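HMG-CoA Lyase (Bacillus subtilis subsp. subtilis, PDB 1YDO) is a member of the HMGL-like family with a TIM-barrel fold, in an assembly of two copies. Local coordinates at residues A[158-163]-A[196-201]; A[144-149]-A[185-190]; A[173-178]-A[229-234]; A[108-113]-A[117-122]. All blocks are in the same frame, centred on the assembly; numbering follows the deposited sequence.

Contact 1: residues A[158-163]-A[196-201]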
loop_
_atom_site.group_PDB
_atom_site.type_symbol
_atom_site.label_atom_id
_atom_site.label_comp_id
_atom_site.label_asym_id
_atom_site.label_seq_id
_atom_site.Cartn_x
_atom_site.Cartn_y
_atom_site.Cartn_z
ATOM N N GLN A 158 14.166 22.923 9.481
ATOM C CA GLN A 158 12.953 23.405 10.127
ATOM C C GLN A 158 12.473 22.362 11.118
ATOM O O GLN A 158 12.249 22.662 12.288
ATOM C CB GLN A 158 11.865 23.655 9.081
ATOM C CG GLN A 158 10.750 24.553 9.554
ATOM C CD GLN A 158 11.271 25.888 10.022
ATOM O OE1 GLN A 158 12.012 26.568 9.305
ATOM N NE2 GLN A 158 10.895 26.272 11.235
ATOM N N VAL A 159 12.325 21.132 10.631
ATOM C CA VAL A 159 11.860 20.022 11.454
ATOM C C VAL A 159 12.761 19.872 12.657
ATOM O O VAL A 159 12.291 19.804 13.792
ATOM C CB VAL A 159 11.873 18.696 10.678
ATOM C CG1 VAL A 159 11.311 17.591 11.546
ATOM C CG2 VAL A 159 11.066 18.833 9.404
ATOM N N ILE A 160 14.063 19.822 12.402
ATOM C CA ILE A 160 15.039 19.681 13.470
ATOM C C ILE A 160 14.856 20.800 14.478
ATOM O O ILE A 160 14.728 20.563 15.678
ATOM C CB ILE A 160 16.463 19.752 12.917
ATOM C CG1 ILE A 160 16.626 18.759 11.765
ATOM C CG2 ILE A 160 17.456 19.430 14.014
ATOM C CD1 ILE A 160 16.488 17.327 12.186
ATOM N N ARG A 161 14.848 22.027 13.973
ATOM C CA ARG A 161 14.678 23.206 14.807
ATOM C C ARG A 161 13.499 23.002 15.753
ATOM O O ARG A 161 13.673 22.910 16.971
ATOM C CB ARG A 161 14.440 24.437 13.922
ATOM C CG ARG A 161 14.540 25.776 14.642
ATOM C CD ARG A 161 14.466 26.952 13.662
ATOM N NE ARG A 161 13.117 27.231 13.165
ATOM C CZ ARG A 161 12.141 27.788 13.886
ATOM N NH1 ARG A 161 10.948 28.000 13.336
ATOM N NH2 ARG A 161 12.349 28.136 15.155
ATOM N N LEU A 162 12.302 22.919 15.179
ATOM C CA LEU A 162 11.072 22.736 15.951
ATOM C C LEU A 162 11.165 21.519 16.856
ATOM O O LEU A 162 10.890 21.601 18.052
ATOM C CB LEU A 162 9.877 22.582 15.007
ATOM C CG LEU A 162 9.548 23.791 14.122
ATOM C CD1 LEU A 162 8.384 23.427 13.202
ATOM C CD2 LEU A 162 9.199 25.005 14.997
ATOM N N SER A 163 11.558 20.390 16.281
ATOM C CA SER A 163 11.689 19.168 17.050
ATOM C C SER A 163 12.537 19.383 18.309
ATOM O O SER A 163 12.208 18.868 19.370
ATOM C CB SER A 163 12.301 18.080 16.174
ATOM O OG SER A 163 11.507 17.874 15.014
ATOM N N LEU A 196 16.939 11.001 13.624
ATOM C CA LEU A 196 17.432 9.982 14.542
ATOM C C LEU A 196 18.837 10.254 15.055
ATOM O O LEU A 196 19.259 9.694 16.072
ATOM C CB LEU A 196 17.387 8.596 13.896
ATOM C CG LEU A 196 15.986 8.010 13.742
ATOM C CD1 LEU A 196 16.071 6.676 13.024
ATOM C CD2 LEU A 196 15.338 7.858 15.110
ATOM N N ALA A 197 19.559 11.119 14.356
ATOM C CA ALA A 197 20.908 11.453 14.756
ATOM C C ALA A 197 20.927 12.610 15.753
ATOM O O ALA A 197 21.941 13.291 15.900
ATOM C CB ALA A 197 21.738 11.797 13.529
ATOM N N ARG A 198 19.821 12.827 16.456
ATOM C CA ARG A 198 19.768 13.926 17.416
ATOM C C ARG A 198 18.772 13.676 18.536
ATOM O O ARG A 198 18.915 14.197 19.639
ATOM C CB ARG A 198 19.397 15.226 16.699
ATOM C CG ARG A 198 19.916 16.479 17.384
ATOM C CD ARG A 198 19.964 17.642 16.410
ATOM N NE ARG A 198 20.364 17.187 15.075
ATOM C CZ ARG A 198 20.678 17.997 14.071
ATOM N NH1 ARG A 198 20.646 19.316 14.245
ATOM N NH2 ARG A 198 21.002 17.488 12.888
ATOM N N PHE A 199 17.762 12.874 18.248
ATOM C CA PHE A 199 16.744 12.572 19.229
ATOM C C PHE A 199 16.642 11.070 19.311
ATOM O O PHE A 199 16.907 10.377 18.342
ATOM C CB PHE A 199 15.414 13.149 18.767
ATOM C CG PHE A 199 15.520 14.545 18.225
ATOM C CD1 PHE A 199 15.489 15.646 19.076
ATOM C CD2 PHE A 199 15.667 14.759 16.859
ATOM C CE1 PHE A 199 15.605 16.944 18.574
ATOM C CE2 PHE A 199 15.783 16.048 16.346
ATOM C CZ PHE A 199 15.751 17.144 17.208
ATOM N N PRO A 200 16.259 10.542 20.477
ATOM C CA PRO A 200 16.119 9.093 20.673
ATOM C C PRO A 200 14.984 8.502 19.834
ATOM O O PRO A 200 13.855 8.991 19.872
ATOM C CB PRO A 200 15.862 8.974 22.172
ATOM C CG PRO A 200 15.173 10.256 22.495
ATOM C CD PRO A 200 15.949 11.274 21.714
ATOM N N ALA A 201 15.283 7.453 19.077
ATOM C CA ALA A 201 14.284 6.817 18.224
ATOM C C ALA A 201 13.033 6.378 18.983
ATOM O O ALA A 201 11.938 6.358 18.428
ATOM C CB ALA A 201 14.898 5.631 17.509
#
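Ile-160 and Ser-163 on helix 156-169 meet Arg-198 and Phe-199 in a largely buried contact, mainly apolar, on the outer helical layer of the fold. The Ile-160 branch that does the touching is CG2, which lies over one face of the Arg-198 guanidinium, toward its rim; CG2 is 3.2 Å from Arg-198 NH1. The two side chains cross at about a right angle, and a bend in the arginine chain at chi3 (-37°) turns the flat group beneath the methyl. Segment 196-201 is the loop that leads from helix 185-196 into strand 204-207, so the contact ties one outer helix of the TIM barrel to the turn following the next, at the end where the strands begin. Phe-199 reaches the helix with the far end of its ring: CZ is 3.7 Å from Ser-163 CB, an oblique approach, while Ile-160 O stands at the ring edge, 3.9 Å from the same Phe-199 CZ. Over one ring face sits its own neighbour, Arg-198 CB. Phe-167, a turn further along helix 156-169, brings its ring against Phe-199 with the planes about 25° apart, and Leu-195 of helix 185-196 touches both Ile-160 and Ser-163.

Contact 2: residues A[144-149]-A[185-190]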
loop_
_atom_site.group_PDB
_atom_site.type_symbol
_atom_site.label_atom_id
_atom_site.label_comp_id
_atom_site.label_asym_id
_atom_site.label_seq_id
_atom_site.Cartn_x
_atom_site.Cartn_y
_atom_site.Cartn_z
ATOM N N THR A 144 3.041 18.233 8.466
ATOM C CA THR A 144 3.658 18.713 7.239
ATOM C C THR A 144 5.189 18.609 7.263
ATOM O O THR A 144 5.884 19.465 6.719
ATOM C CB THR A 144 3.191 20.166 6.942
ATOM O OG1 THR A 144 3.523 20.510 5.595
ATOM C CG2 THR A 144 3.844 21.148 7.875
ATOM N N VAL A 145 5.710 17.539 7.869
ATOM C CA VAL A 145 7.154 17.351 7.950
ATOM C C VAL A 145 7.738 16.765 6.670
ATOM O O VAL A 145 8.935 16.881 6.424
ATOM C CB VAL A 145 7.546 16.440 9.139
ATOM C CG1 VAL A 145 6.987 16.998 10.422
ATOM C CG2 VAL A 145 7.047 15.045 8.921
ATOM N N PHE A 146 6.894 16.147 5.851
ATOM C CA PHE A 146 7.348 15.554 4.591
ATOM C C PHE A 146 6.816 16.320 3.389
ATOM O O PHE A 146 6.578 15.735 2.333
ATOM C CB PHE A 146 6.891 14.101 4.488
ATOM C CG PHE A 146 7.595 13.180 5.426
ATOM C CD1 PHE A 146 8.922 12.854 5.220
ATOM C CD2 PHE A 146 6.933 12.648 6.533
ATOM C CE1 PHE A 146 9.586 12.008 6.104
ATOM C CE2 PHE A 146 7.591 11.797 7.428
ATOM C CZ PHE A 146 8.917 11.479 7.212
ATOM N N GLY A 147 6.627 17.625 3.550
ATOM C CA GLY A 147 6.127 18.417 2.450
ATOM C C GLY A 147 4.852 19.121 2.839
ATOM O O GLY A 147 4.063 18.597 3.625
ATOM N N CYS A 148 4.650 20.310 2.281
ATOM C CA CYS A 148 3.473 21.119 2.563
ATOM C C CYS A 148 2.573 21.275 1.347
ATOM O O CYS A 148 3.045 21.355 0.218
ATOM C CB CYS A 148 3.912 22.507 3.049
ATOM S SG CYS A 148 2.550 23.663 3.417
ATOM N N PRO A 149 1.256 21.321 1.565
ATOM C CA PRO A 149 0.341 21.480 0.434
ATOM C C PRO A 149 0.447 22.890 -0.172
ATOM O O PRO A 149 0.037 23.137 -1.314
ATOM C CB PRO A 149 -1.026 21.213 1.068
ATOM C CG PRO A 149 -0.854 21.711 2.458
ATOM C CD PRO A 149 0.511 21.168 2.828
ATOM N N PRO A 185 9.849 6.102 0.504
ATOM C CA PRO A 185 10.850 5.396 1.305
ATOM C C PRO A 185 12.206 6.049 1.259
ATOM O O PRO A 185 13.012 5.906 2.169
ATOM C CB PRO A 185 10.863 4.000 0.691
ATOM C CG PRO A 185 9.448 3.845 0.212
ATOM C CD PRO A 185 9.179 5.179 -0.425
ATOM N N ALA A 186 12.470 6.775 0.191
ATOM C CA ALA A 186 13.764 7.426 0.084
ATOM C C ALA A 186 13.774 8.667 0.967
ATOM O O ALA A 186 14.749 8.931 1.662
ATOM C CB ALA A 186 14.045 7.805 -1.358
ATOM N N GLN A 187 12.680 9.417 0.940
ATOM C CA GLN A 187 12.561 10.628 1.728
ATOM C C GLN A 187 12.512 10.329 3.223
ATOM O O GLN A 187 13.146 11.005 4.033
ATOM C CB GLN A 187 11.298 11.373 1.316
ATOM C CG GLN A 187 11.299 12.852 1.622
ATOM C CD GLN A 187 9.937 13.483 1.377
ATOM O OE1 GLN A 187 9.259 13.160 0.396
ATOM N NE2 GLN A 187 9.531 14.396 2.265
ATOM N N VAL A 188 11.749 9.316 3.597
ATOM C CA VAL A 188 11.647 8.977 5.012
ATOM C C VAL A 188 12.986 8.485 5.549
ATOM O O VAL A 188 13.239 8.509 6.757
ATOM C CB VAL A 188 10.566 7.876 5.288
ATOM C CG1 VAL A 188 9.251 8.284 4.676
ATOM C CG2 VAL A 188 11.019 6.532 4.747
ATOM N N GLU A 189 13.849 8.041 4.652
ATOM C CA GLU A 189 15.136 7.542 5.087
ATOM C C GLU A 189 16.097 8.679 5.365
ATOM O O GLU A 189 16.763 8.687 6.391
ATOM C CB GLU A 189 15.714 6.614 4.030
ATOM C CG GLU A 189 16.887 5.790 4.496
ATOM C CD GLU A 189 17.441 4.930 3.375
ATOM O OE1 GLU A 189 16.667 4.144 2.773
ATOM O OE2 GLU A 189 18.653 5.045 3.095
ATOM N N THR A 190 16.165 9.646 4.456
ATOM C CA THR A 190 17.066 10.773 4.652
ATOM C C THR A 190 16.551 11.603 5.814
ATOM O O THR A 190 17.328 12.100 6.620
ATOM C CB THR A 190 17.179 11.667 3.390
ATOM O OG1 THR A 190 15.988 12.437 3.238
ATOM C CG2 THR A 190 17.372 10.811 2.148
#
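Phe-146, in the loop after strand 137-143, meets Gln-187 and Val-188 on the first turns of helix 185-196. Followed from its start, the loop is first braced from within: Thr-144 OG1 donates to Gly-147 O at 2.8 Å, coming from above the carbonyl plane, and Thr-144 N is bonded to Thr-179 OG1. Val-145 packs against Leu-176 of strand 174-177. Phe-146 then gives both its carbonyl and its ring to the helix. The Gln-187 chain, extended beyond CG, carries NE2 to the ring edge, in the ring plane and 3.4 Å from Phe-146 CD1; ring and amide planes stand 67° apart. Further round the ring, Phe-146 CE1 lies 4.0 Å from Val-188 CG1. Gly-147 follows in a backbone conformation suited to glycine, with phi at 122°, and Cys-148 and Pro-149 pack on His-108. In a TIM barrel such loops lie at the C-terminal end of the strands, where active sites of this fold are found. Gln-187 NE2 donates to Phe-146 O at 3.2 Å, weakly but nearly straight (168°), so loop and helix are joined by one neutral bond beside an aromatic edge, without any charge.

Contact 3: residues A[173-178]-A[229-234]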
loop_
_atom_site.group_PDB
_atom_site.type_symbol
_atom_site.label_atom_id
_atom_site.label_comp_id
_atom_site.label_asym_id
_atom_site.label_seq_id
_atom_site.Cartn_x
_atom_site.Cartn_y
_atom_site.Cartn_z
ATOM N N GLU A 173 6.830 12.239 23.343
ATOM C CA GLU A 173 6.894 11.647 22.014
ATOM C C GLU A 173 6.553 12.664 20.934
ATOM O O GLU A 173 5.573 13.385 21.039
ATOM C CB GLU A 173 5.912 10.494 21.937
ATOM C CG GLU A 173 6.139 9.580 20.781
ATOM C CD GLU A 173 5.420 8.264 20.968
ATOM O OE1 GLU A 173 4.219 8.197 20.648
ATOM O OE2 GLU A 173 6.050 7.302 21.460
ATOM N N LEU A 174 7.362 12.714 19.890
ATOM C CA LEU A 174 7.107 13.646 18.819
ATOM C C LEU A 174 6.630 12.854 17.603
ATOM O O LEU A 174 7.401 12.138 16.971
ATOM C CB LEU A 174 8.379 14.408 18.495
ATOM C CG LEU A 174 8.249 15.787 17.876
ATOM C CD1 LEU A 174 9.629 16.255 17.457
ATOM C CD2 LEU A 174 7.335 15.753 16.668
ATOM N N SER A 175 5.353 12.986 17.265
ATOM C CA SER A 175 4.809 12.241 16.138
ATOM C C SER A 175 4.893 13.051 14.867
ATOM O O SER A 175 4.184 14.040 14.708
ATOM C CB SER A 175 3.360 11.839 16.430
ATOM O OG SER A 175 2.784 11.153 15.349
ATOM N N LEU A 176 5.770 12.620 13.965
ATOM C CA LEU A 176 5.974 13.287 12.669
ATOM C C LEU A 176 4.956 12.774 11.668
ATOM O O LEU A 176 4.780 11.574 11.533
ATOM C CB LEU A 176 7.374 12.978 12.139
ATOM C CG LEU A 176 8.477 13.123 13.181
ATOM C CD1 LEU A 176 9.767 12.618 12.594
ATOM C CD2 LEU A 176 8.592 14.568 13.616
ATOM N N GLY A 177 4.307 13.674 10.949
ATOM C CA GLY A 177 3.319 13.213 10.008
ATOM C C GLY A 177 3.458 13.643 8.563
ATOM O O GLY A 177 4.071 14.660 8.234
ATOM N N ASP A 178 2.861 12.833 7.693
ATOM C CA ASP A 178 2.847 13.072 6.259
ATOM C C ASP A 178 1.453 13.570 5.921
ATOM O O ASP A 178 0.592 12.808 5.502
ATOM C CB ASP A 178 3.117 11.771 5.505
ATOM C CG ASP A 178 3.214 11.982 4.001
ATOM O OD1 ASP A 178 3.243 10.978 3.258
ATOM O OD2 ASP A 178 3.266 13.156 3.567
ATOM N N VAL A 229 7.057 3.189 16.703
ATOM C CA VAL A 229 5.757 3.741 17.025
ATOM C C VAL A 229 5.065 4.221 15.758
ATOM O O VAL A 229 5.574 5.080 15.035
ATOM C CB VAL A 229 5.899 4.932 17.992
ATOM C CG1 VAL A 229 4.536 5.405 18.457
ATOM C CG2 VAL A 229 6.758 4.531 19.162
ATOM N N PHE A 230 3.894 3.673 15.484
ATOM C CA PHE A 230 3.186 4.086 14.288
ATOM C C PHE A 230 1.730 4.355 14.552
ATOM O O PHE A 230 1.062 3.608 15.261
ATOM C CB PHE A 230 3.350 3.025 13.219
ATOM C CG PHE A 230 4.760 2.898 12.725
ATOM C CD1 PHE A 230 5.246 3.748 11.734
ATOM C CD2 PHE A 230 5.611 1.943 13.266
ATOM C CE1 PHE A 230 6.568 3.646 11.279
ATOM C CE2 PHE A 230 6.929 1.829 12.825
ATOM C CZ PHE A 230 7.409 2.683 11.825
ATOM N N ASP A 231 1.241 5.445 13.982
ATOM C CA ASP A 231 -0.146 5.840 14.145
ATOM C C ASP A 231 -0.967 5.244 13.035
ATOM O O ASP A 231 -0.504 5.156 11.899
ATOM C CB ASP A 231 -0.257 7.355 14.097
ATOM C CG ASP A 231 0.311 8.012 15.333
ATOM O OD1 ASP A 231 0.420 9.255 15.343
ATOM O OD2 ASP A 231 0.633 7.281 16.294
ATOM N N GLY A 232 -2.189 4.845 13.364
ATOM C CA GLY A 232 -3.068 4.256 12.370
ATOM C C GLY A 232 -4.528 4.610 12.583
ATOM O O GLY A 232 -4.898 5.126 13.629
ATOM N N SER A 233 -5.363 4.335 11.591
ATOM C CA SER A 233 -6.784 4.620 11.693
ATOM C C SER A 233 -7.592 3.375 11.317
ATOM O O SER A 233 -7.490 2.882 10.202
ATOM C CB SER A 233 -7.143 5.776 10.770
ATOM O OG SER A 233 -8.540 5.996 10.801
ATOM N N ALA A 234 -8.389 2.856 12.242
ATOM C CA ALA A 234 -9.165 1.662 11.942
ATOM C C ALA A 234 -9.959 1.824 10.637
ATOM O O ALA A 234 -10.686 2.802 10.457
ATOM C CB ALA A 234 -10.107 1.341 13.104
#
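Two carboxylates, those of Glu-173 and Asp-231, are the flat groups here. The Glu-173 group sets both oxygens against the methyls of Val-229, OE1 being 3.6 Å from Val-229 CG1 and OE2 3.7 Å from Val-229 CG2. The Asp-231 group is approached from above its plane, 42° out of it, by the hydroxyl of Ser-175. The four side chains meet inside the TIM barrel, near the centre of the chain; they come from segments 173-178 and 229-234, whose parallel strands 174-177 and 229-232 flank strand 204-207. Glu-173 OE1 forms a salt bridge with Lys-10 of strand 8-11, and Asp-231 OD2 forms one with Arg-139 of strand 137-143. Arg-139 also makes a long, weak ion pair with Glu-173. The two acids come no nearer than 5.7 Å, Glu-173 OE1 to Asp-231 OD2, and the cations probably offset their mutual repulsion. Asp-231 OD1 has a weak second partner in Tyr-141 OH. The hydroxyl of Ser-175 stands anti to the backbone N (chi1 178°), and from there Ser-175 OG donates to Asp-231 OD1 at 3.0 Å.

Contact 4: residues A[108-113]-A[117-122]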
loop_
_atom_site.group_PDB
_atom_site.type_symbol
_atom_site.label_atom_id
_atom_site.label_comp_id
_atom_site.label_asym_id
_atom_site.label_seq_id
_atom_site.Cartn_x
_atom_site.Cartn_y
_atom_site.Cartn_z
ATOM N N HIS A 108 1.187 26.505 6.310
ATOM C CA HIS A 108 0.208 25.521 6.745
ATOM C C HIS A 108 -0.272 25.819 8.156
ATOM O O HIS A 108 -1.461 25.751 8.452
ATOM C CB HIS A 108 0.799 24.108 6.716
ATOM C CG HIS A 108 -0.182 23.040 7.098
ATOM N ND1 HIS A 108 -1.311 22.764 6.348
ATOM C CD2 HIS A 108 -0.213 22.185 8.140
ATOM C CE1 HIS A 108 -1.984 21.785 6.914
ATOM N NE2 HIS A 108 -1.342 21.412 8.006
ATOM N N ASN A 109 0.669 26.142 9.027
ATOM C CA ASN A 109 0.341 26.435 10.410
ATOM C C ASN A 109 -0.582 27.646 10.482
ATOM O O ASN A 109 -1.693 27.579 11.022
ATOM C CB ASN A 109 1.622 26.712 11.200
ATOM C CG ASN A 109 1.439 26.524 12.686
ATOM O OD1 ASN A 109 1.924 27.322 13.485
ATOM N ND2 ASN A 109 0.752 25.456 13.071
ATOM N N ARG A 110 -0.117 28.757 9.926
ATOM C CA ARG A 110 -0.900 29.987 9.933
ATOM C C ARG A 110 -2.258 29.798 9.260
ATOM O O ARG A 110 -3.227 30.476 9.602
ATOM C CB ARG A 110 -0.115 31.115 9.246
ATOM C CG ARG A 110 -0.899 32.416 9.077
ATOM C CD ARG A 110 -0.009 33.636 9.272
ATOM N NE ARG A 110 0.378 33.819 10.669
ATOM C CZ ARG A 110 -0.484 34.030 11.662
ATOM N NH1 ARG A 110 -0.045 34.189 12.906
ATOM N NH2 ARG A 110 -1.787 34.082 11.413
ATOM N N LYS A 111 -2.335 28.869 8.313
ATOM C CA LYS A 111 -3.592 28.624 7.614
ATOM C C LYS A 111 -4.198 27.308 8.078
ATOM O O LYS A 111 -4.462 26.419 7.272
ATOM C CB LYS A 111 -3.355 28.593 6.097
ATOM C CG LYS A 111 -4.628 28.729 5.263
ATOM C CD LYS A 111 -4.304 28.940 3.794
ATOM C CE LYS A 111 -5.564 29.232 2.985
ATOM N NZ LYS A 111 -5.318 29.385 1.516
ATOM N N ASN A 112 -4.421 27.191 9.382
ATOM C CA ASN A 112 -4.977 25.971 9.952
ATOM C C ASN A 112 -5.396 26.260 11.374
ATOM O O ASN A 112 -6.501 25.922 11.792
ATOM C CB ASN A 112 -3.929 24.858 9.954
ATOM C CG ASN A 112 -4.367 23.635 9.169
ATOM O OD1 ASN A 112 -3.651 22.631 9.115
ATOM N ND2 ASN A 112 -5.542 23.710 8.553
ATOM N N ILE A 113 -4.495 26.881 12.120
ATOM C CA ILE A 113 -4.780 27.238 13.495
ATOM C C ILE A 113 -4.485 28.734 13.659
ATOM O O ILE A 113 -4.549 29.290 14.756
ATOM C CB ILE A 113 -3.924 26.385 14.465
ATOM C CG1 ILE A 113 -4.537 26.423 15.875
ATOM C CG2 ILE A 113 -2.480 26.869 14.450
ATOM C CD1 ILE A 113 -5.896 25.698 16.005
ATOM N N THR A 117 4.609 29.783 13.579
ATOM C CA THR A 117 5.267 28.660 14.218
ATOM C C THR A 117 5.725 29.050 15.620
ATOM O O THR A 117 5.586 28.271 16.562
ATOM C CB THR A 117 6.478 28.190 13.388
ATOM O OG1 THR A 117 7.322 29.308 13.088
ATOM C CG2 THR A 117 6.012 27.542 12.091
ATOM N N SER A 118 6.242 30.267 15.767
ATOM C CA SER A 118 6.716 30.740 17.068
ATOM C C SER A 118 5.574 30.837 18.057
ATOM O O SER A 118 5.661 30.339 19.172
ATOM C CB SER A 118 7.386 32.111 16.931
ATOM O OG SER A 118 6.452 33.088 16.509
ATOM N N GLU A 119 4.506 31.493 17.630
ATOM C CA GLU A 119 3.338 31.670 18.464
ATOM C C GLU A 119 2.836 30.324 18.933
ATOM O O GLU A 119 2.611 30.126 20.125
ATOM C CB GLU A 119 2.245 32.387 17.690
ATOM C CG GLU A 119 2.596 33.823 17.346
ATOM C CD GLU A 119 1.523 34.497 16.506
ATOM O OE1 GLU A 119 0.346 34.523 16.942
ATOM O OE2 GLU A 119 1.863 35.006 15.415
ATOM N N SER A 120 2.660 29.393 18.001
ATOM C CA SER A 120 2.191 28.063 18.374
ATOM C C SER A 120 3.183 27.434 19.333
ATOM O O SER A 120 2.805 26.877 20.364
ATOM C CB SER A 120 2.040 27.164 17.143
ATOM O OG SER A 120 0.912 27.527 16.379
ATOM N N LEU A 121 4.458 27.531 18.989
ATOM C CA LEU A 121 5.493 26.957 19.827
ATOM C C LEU A 121 5.279 27.436 21.253
ATOM O O LEU A 121 5.302 26.659 22.204
ATOM C CB LEU A 121 6.870 27.393 19.332
ATOM C CG LEU A 121 8.086 26.692 19.944
ATOM C CD1 LEU A 121 8.105 25.213 19.565
ATOM C CD2 LEU A 121 9.341 27.365 19.437
ATOM N N HIS A 122 5.052 28.732 21.385
ATOM C CA HIS A 122 4.838 29.331 22.689
ATOM C C HIS A 122 3.605 28.745 23.382
ATOM O O HIS A 122 3.605 28.532 24.596
ATOM C CB HIS A 122 4.696 30.849 22.534
ATOM C CG HIS A 122 4.689 31.594 23.835
ATOM N ND1 HIS A 122 3.534 32.042 24.426
ATOM C CD2 HIS A 122 5.707 31.954 24.657
ATOM C CE1 HIS A 122 3.833 32.652 25.566
ATOM N NE2 HIS A 122 5.141 32.609 25.725
#
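Asn-109 and Ser-120 form the tight, buried half of this contact, with Thr-117 beside them. The Asn-109 side chain leaves its backbone opposite N (chi1 -159°), which carries the amide to the first turn of helix 117-133, next to the Ser-120 hydroxyl. Ile-113 closes in more loosely, its CG2 at 4.0 Å from Ser-120 OG. The other half lies toward solvent and is ionic: Arg-110 and Glu-119, both partly exposed, form a salt bridge with Arg-110 NH1 at 3.3 Å from Glu-119 OE2. Bends at chi2 and chi3 curl the arginine toward the second helix. The carboxylate comes to the edge of the guanidinium, its carbon CD lying in the guanidinium plane; NH1 alone makes the contact, and the planes are turned 37° from each other. Arg-110 NH2 is bonded to Asn-114 OD1, which helps fix the guanidinium. The short helix 106-110, after barrel strand 97-103, is joined by a brief loop to helix 117-133, and the contact closes that connection. Thr-117 OG1 ties the second helix to Glu-106, Asn-109 and Thr-117 both rest on Met-102 of strand 97-103, and Leu-121 packs on Ala-165 and Phe-169 of helix 156-169.

Overall arrangement
The four contacts sample one barrel from its interior to its outer helices. Contact 3 lies about 4 Å from the centre of the chain, whereas contacts 1, 2 and 4 lie 16 to 19 Å out; the centres of the four are 14 to 20 Å from one another. Contact 4 closes before the others open; contacts 1, 2 and 3 cross along the chain, 1 and 2 joining successive strand-helix units and 3 joining strands two places apart. Helix 185-196 carries a segment of contact 2 and runs into the loop of contact 1, while Ser-163 and Val-145 pack on strand 174-177 of contact 3. His-108 joins contact 4 to the loop of contact 2. Pro-185 and Ala-186, on the helix segment of contact 2, pack on the second subunit, so this helix also faces the subunit interface.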